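Local coordinates for LPXTG-motif cell wall anchor domain protein (Mobiluncus mulieris, PDB 5U5O) that probably serves as a cell-wall-anchored surface adhesin, of which this piece comprises two beta-rich domains containing intramolecular cross-links, at residues Val121-Thr131 and Ser146-Ser157. Sequence-based numbering, arbitrary orientation.
Sequences VVYEQLWAEGT and SEPVAKHNDPQS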
loop_
_atom_site.group_PDB
_atom_site.type_symbol
_atom_site.label_atom_id
_atom_site.label_comp_id
_atom_site.label_asym_id
_atom_site.label_seq_id
_atom_site.Cartn_x
_atom_site.Cartn_y
_atom_site.Cartn_z
ATOM N N VAL A 121 -5.267 11.175 -3.451
ATOM C CA VAL A 121 -6.078 11.983 -4.357
ATOM C C VAL A 121 -5.431 13.351 -4.550
ATOM O O VAL A 121 -4.884 13.923 -3.614
ATOM C CB VAL A 121 -7.552 12.067 -3.864
ATOM C CG1 VAL A 121 -7.626 12.793 -2.524
ATOM C CG2 VAL A 121 -8.465 12.695 -4.917
ATOM N N VAL A 122 -5.542 13.857 -5.779
ATOM C CA VAL A 122 -5.057 15.176 -6.181
ATOM C C VAL A 122 -6.230 16.173 -6.148
ATOM O O VAL A 122 -7.343 15.860 -6.615
ATOM C CB VAL A 122 -4.519 15.131 -7.607
ATOM C CG1 VAL A 122 -4.211 16.522 -8.147
ATOM C CG2 VAL A 122 -3.272 14.266 -7.626
ATOM N N TYR A 123 -5.994 17.323 -5.527
ATOM C CA TYR A 123 -6.898 18.489 -5.533
ATOM C C TYR A 123 -6.237 19.540 -6.409
ATOM O O TYR A 123 -5.003 19.607 -6.496
ATOM C CB TYR A 123 -7.022 19.002 -4.106
ATOM C CG TYR A 123 -8.063 18.293 -3.238
ATOM C CD1 TYR A 123 -8.492 16.984 -3.494
ATOM C CD2 TYR A 123 -8.644 18.970 -2.161
ATOM C CE1 TYR A 123 -9.458 16.372 -2.699
ATOM C CE2 TYR A 123 -9.601 18.362 -1.362
ATOM C CZ TYR A 123 -10.004 17.069 -1.636
ATOM O OH TYR A 123 -10.956 16.487 -0.832
ATOM N N GLU A 124 -7.058 20.380 -7.062
ATOM C CA GLU A 124 -6.544 21.418 -7.970
ATOM C C GLU A 124 -7.388 22.679 -7.845
ATOM O O GLU A 124 -8.621 22.606 -7.630
ATOM C CB GLU A 124 -6.582 20.959 -9.431
ATOM C CG GLU A 124 -5.717 21.780 -10.382
ATOM C CD GLU A 124 -4.240 21.393 -10.320
ATOM O OE1 GLU A 124 -3.901 20.325 -9.758
ATOM O OE2 GLU A 124 -3.419 22.191 -10.804
ATOM N N GLN A 125 -6.740 23.828 -7.946
ATOM C CA GLN A 125 -7.462 25.105 -8.015
ATOM C C GLN A 125 -6.947 25.929 -9.174
ATOM O O GLN A 125 -5.741 25.877 -9.541
ATOM C CB GLN A 125 -7.349 25.890 -6.708
ATOM C CG GLN A 125 -7.722 25.095 -5.459
ATOM C CD GLN A 125 -6.568 24.202 -4.974
ATOM O OE1 GLN A 125 -5.426 24.640 -4.932
ATOM N NE2 GLN A 125 -6.868 22.946 -4.642
ATOM N N LEU A 126 -7.871 26.736 -9.719
ATOM C CA LEU A 126 -7.600 27.630 -10.834
ATOM C C LEU A 126 -7.878 29.057 -10.402
ATOM O O LEU A 126 -9.001 29.343 -9.955
ATOM C CB LEU A 126 -8.511 27.265 -12.012
ATOM C CG LEU A 126 -8.460 28.139 -13.265
ATOM C CD1 LEU A 126 -7.104 28.037 -13.943
ATOM C CD2 LEU A 126 -9.602 27.794 -14.222
ATOM N N TRP A 127 -6.932 29.964 -10.629
ATOM C CA TRP A 127 -7.003 31.356 -10.204
ATOM C C TRP A 127 -6.962 32.229 -11.462
ATOM O O TRP A 127 -6.071 32.091 -12.309
ATOM C CB TRP A 127 -5.836 31.728 -9.281
ATOM C CG TRP A 127 -5.799 31.026 -7.960
ATOM C CD1 TRP A 127 -5.381 29.747 -7.725
ATOM C CD2 TRP A 127 -6.129 31.581 -6.683
ATOM N NE1 TRP A 127 -5.462 29.467 -6.392
ATOM C CE2 TRP A 127 -5.906 30.572 -5.721
ATOM C CE3 TRP A 127 -6.594 32.832 -6.254
ATOM C CZ2 TRP A 127 -6.137 30.769 -4.360
ATOM C CZ3 TRP A 127 -6.827 33.026 -4.903
ATOM C CH2 TRP A 127 -6.601 31.995 -3.969
ATOM N N ALA A 128 -7.930 33.139 -11.593
ATOM C CA ALA A 128 -7.937 34.069 -12.727
ATOM C C ALA A 128 -6.829 35.111 -12.620
ATOM O O ALA A 128 -6.353 35.433 -11.534
ATOM C CB ALA A 128 -9.279 34.773 -12.854
ATOM N N GLU A 129 -6.457 35.640 -13.770
ATOM C CA GLU A 129 -5.449 36.691 -13.856
ATOM C C GLU A 129 -5.825 37.860 -12.899
ATOM O O GLU A 129 -6.993 38.243 -12.795
ATOM C CB GLU A 129 -5.356 37.166 -15.310
ATOM C CG GLU A 129 -4.129 38.001 -15.616
ATOM C CD GLU A 129 -4.031 38.410 -17.072
ATOM O OE1 GLU A 129 -4.238 37.567 -17.967
ATOM O OE2 GLU A 129 -3.733 39.599 -17.328
ATOM N N GLY A 130 -4.838 38.324 -12.133
ATOM C CA GLY A 130 -5.004 39.452 -11.217
ATOM C C GLY A 130 -5.570 39.166 -9.835
ATOM O O GLY A 130 -5.671 40.084 -9.010
ATOM N N THR A 131 -5.942 37.913 -9.565
ATOM C CA THR A 131 -6.609 37.548 -8.303
ATOM C C THR A 131 -5.650 37.023 -7.226
ATOM O O THR A 131 -6.071 36.726 -6.104
ATOM C CB THR A 131 -7.716 36.501 -8.533
ATOM O OG1 THR A 131 -7.142 35.258 -8.968
ATOM C CG2 THR A 131 -8.736 36.998 -9.567
ATOM N N SER A 146 -9.451 36.936 -1.561
ATOM C CA SER A 146 -9.690 36.374 -2.897
ATOM C C SER A 146 -9.603 34.847 -2.919
ATOM O O SER A 146 -8.905 34.231 -2.106
ATOM C CB SER A 146 -8.738 36.961 -3.942
ATOM O OG SER A 146 -7.456 36.361 -3.868
ATOM N N GLU A 147 -10.334 34.257 -3.858
ATOM C CA GLU A 147 -10.477 32.812 -3.959
ATOM C C GLU A 147 -10.249 32.363 -5.397
ATOM O O GLU A 147 -10.348 33.170 -6.319
ATOM C CB GLU A 147 -11.878 32.408 -3.504
ATOM C CG GLU A 147 -12.111 32.610 -2.013
ATOM C CD GLU A 147 -13.456 32.084 -1.533
ATOM O OE1 GLU A 147 -14.363 31.880 -2.366
ATOM O OE2 GLU A 147 -13.611 31.883 -0.310
ATOM N N PRO A 148 -9.937 31.071 -5.597
ATOM C CA PRO A 148 -9.877 30.573 -6.971
ATOM C C PRO A 148 -11.235 30.688 -7.653
ATOM O O PRO A 148 -12.279 30.616 -6.981
ATOM C CB PRO A 148 -9.496 29.099 -6.816
ATOM C CG PRO A 148 -9.702 28.752 -5.390
ATOM C CD PRO A 148 -9.709 30.019 -4.593
ATOM N N VAL A 149 -11.201 30.872 -8.962
ATOM C CA VAL A 149 -12.455 30.882 -9.737
ATOM C C VAL A 149 -13.013 29.492 -9.974
ATOM O O VAL A 149 -14.207 29.364 -10.291
ATOM C CB VAL A 149 -12.338 31.639 -11.084
ATOM C CG1 VAL A 149 -12.071 33.112 -10.823
ATOM C CG2 VAL A 149 -11.280 31.046 -12.007
ATOM N N ALA A 150 -12.195 28.451 -9.815
ATOM C CA ALA A 150 -12.689 27.086 -9.913
ATOM C C ALA A 150 -11.797 26.185 -9.099
ATOM O O ALA A 150 -10.595 26.449 -8.961
ATOM C CB ALA A 150 -12.709 26.624 -11.352
ATOM N N LYS A 151 -12.383 25.118 -8.579
ATOM C CA LYS A 151 -11.660 24.101 -7.820
ATOM C C LYS A 151 -12.121 22.735 -8.251
ATOM O O LYS A 151 -13.254 22.551 -8.708
ATOM C CB LYS A 151 -11.955 24.228 -6.330
ATOM C CG LYS A 151 -11.678 25.586 -5.708
ATOM C CD LYS A 151 -12.019 25.614 -4.222
ATOM C CE LYS A 151 -13.504 25.379 -3.957
ATOM N NZ LYS A 151 -13.886 25.691 -2.551
ATOM N N HIS A 152 -11.228 21.767 -8.048
ATOM C CA HIS A 152 -11.525 20.355 -8.163
ATOM C C HIS A 152 -10.973 19.690 -6.906
ATOM O O HIS A 152 -9.885 19.084 -6.906
ATOM C CB HIS A 152 -10.937 19.781 -9.449
ATOM C CG HIS A 152 -11.446 18.427 -9.807
ATOM N ND1 HIS A 152 -11.070 17.294 -9.118
ATOM C CD2 HIS A 152 -12.255 18.005 -10.808
ATOM C CE1 HIS A 152 -11.638 16.237 -9.666
ATOM N NE2 HIS A 152 -12.365 16.639 -10.694
ATOM N N ASN A 153 -11.699 19.902 -5.817
ATOM C CA ASN A 153 -11.349 19.395 -4.496
ATOM C C ASN A 153 -12.311 18.252 -4.162
ATOM O O ASN A 153 -13.199 18.375 -3.297
ATOM C CB ASN A 153 -11.382 20.518 -3.456
ATOM C CG ASN A 153 -10.310 21.588 -3.671
ATOM O OD1 ASN A 153 -9.504 21.550 -4.613
ATOM N ND2 ASN A 153 -10.292 22.559 -2.767
ATOM N N ASP A 154 -12.171 17.158 -4.917
ATOM C CA ASP A 154 -13.180 16.077 -4.959
ATOM C C ASP A 154 -12.539 14.786 -4.406
ATOM O O ASP A 154 -11.778 14.114 -5.127
ATOM C CB ASP A 154 -13.666 15.872 -6.410
ATOM C CG ASP A 154 -14.411 17.091 -6.983
ATOM O OD1 ASP A 154 -14.997 17.888 -6.215
ATOM O OD2 ASP A 154 -14.427 17.244 -8.229
ATOM N N PRO A 155 -12.819 14.440 -3.122
ATOM C CA PRO A 155 -12.100 13.315 -2.501
ATOM C C PRO A 155 -12.437 11.946 -3.092
ATOM O O PRO A 155 -11.622 11.055 -2.996
ATOM C CB PRO A 155 -12.517 13.394 -1.032
ATOM C CG PRO A 155 -13.883 13.997 -1.083
ATOM C CD PRO A 155 -13.858 14.979 -2.220
ATOM N N GLN A 156 -13.613 11.804 -3.709
ATOM C CA GLN A 156 -14.033 10.559 -4.380
ATOM C C GLN A 156 -13.689 10.503 -5.851
ATOM O O GLN A 156 -14.108 9.560 -6.546
ATOM C CB GLN A 156 -15.543 10.346 -4.240
ATOM C CG GLN A 156 -16.043 10.435 -2.817
ATOM C CD GLN A 156 -17.438 9.856 -2.611
ATOM O OE1 GLN A 156 -17.733 9.358 -1.525
ATOM N NE2 GLN A 156 -18.310 9.939 -3.627
ATOM N N SER A 157 -12.901 11.474 -6.336
ATOM C CA SER A 157 -12.573 11.529 -7.736
ATOM C C SER A 157 -11.761 10.304 -8.107
ATOM O O SER A 157 -10.664 10.093 -7.574
ATOM C CB SER A 157 -11.739 12.773 -8.046
ATOM O OG SER A 157 -11.317 12.735 -9.386
HETATM O O HOH W 1 -10.184 15.854 -6.696
HETATM O O HOH W 2 -9.193 33.469 -8.884
#
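Asn153 lies flat on the Tyr123 ring. Asn153 CA sits 3.5 Å from the centroid of the Tyr123 ring, almost on the normal, a CH-pi contact. Tyr123 CG stands anti to its carbonyl carbon (chi1 -84°), which lays the ring under the chain at Asn153. Tyr123 OH lies 3.5 Å from Pro155 CB. Tyr51, on strand 43-52, meets the same ring edge-to-face. Val121 CG2 fits against the type I turn Asp154-Ser157, 3.6 Å from Asp154 O. At the far end Pro148 CD lies over the Trp127 indole, 3.9 Å from the centroid of its six-membered ring. Ser146 OG touches the indole edge and donates to Thr131 O (2.7 Å). Between the two aromatic contacts the strands run antiparallel. Glu124 and His152 form a hydrogen-bonded pair, and Leu126 N donates to Ala150 O at 2.8 Å. A classic beta bulge sets Val149 and Ala150 together opposite Leu126; their bonds to Leu126 O are weak. Water 2 joins Ala128 N, Thr131 OG1 and Glu147 O. Water 1 links Asp154 N to Val122 O. The pair belongs to one sheet of the T-Q ester bond domain, beside strand 43-52. Backbone bonds hold its middle, while aromatic faces and water-bridged polar groups secure its irregular ends.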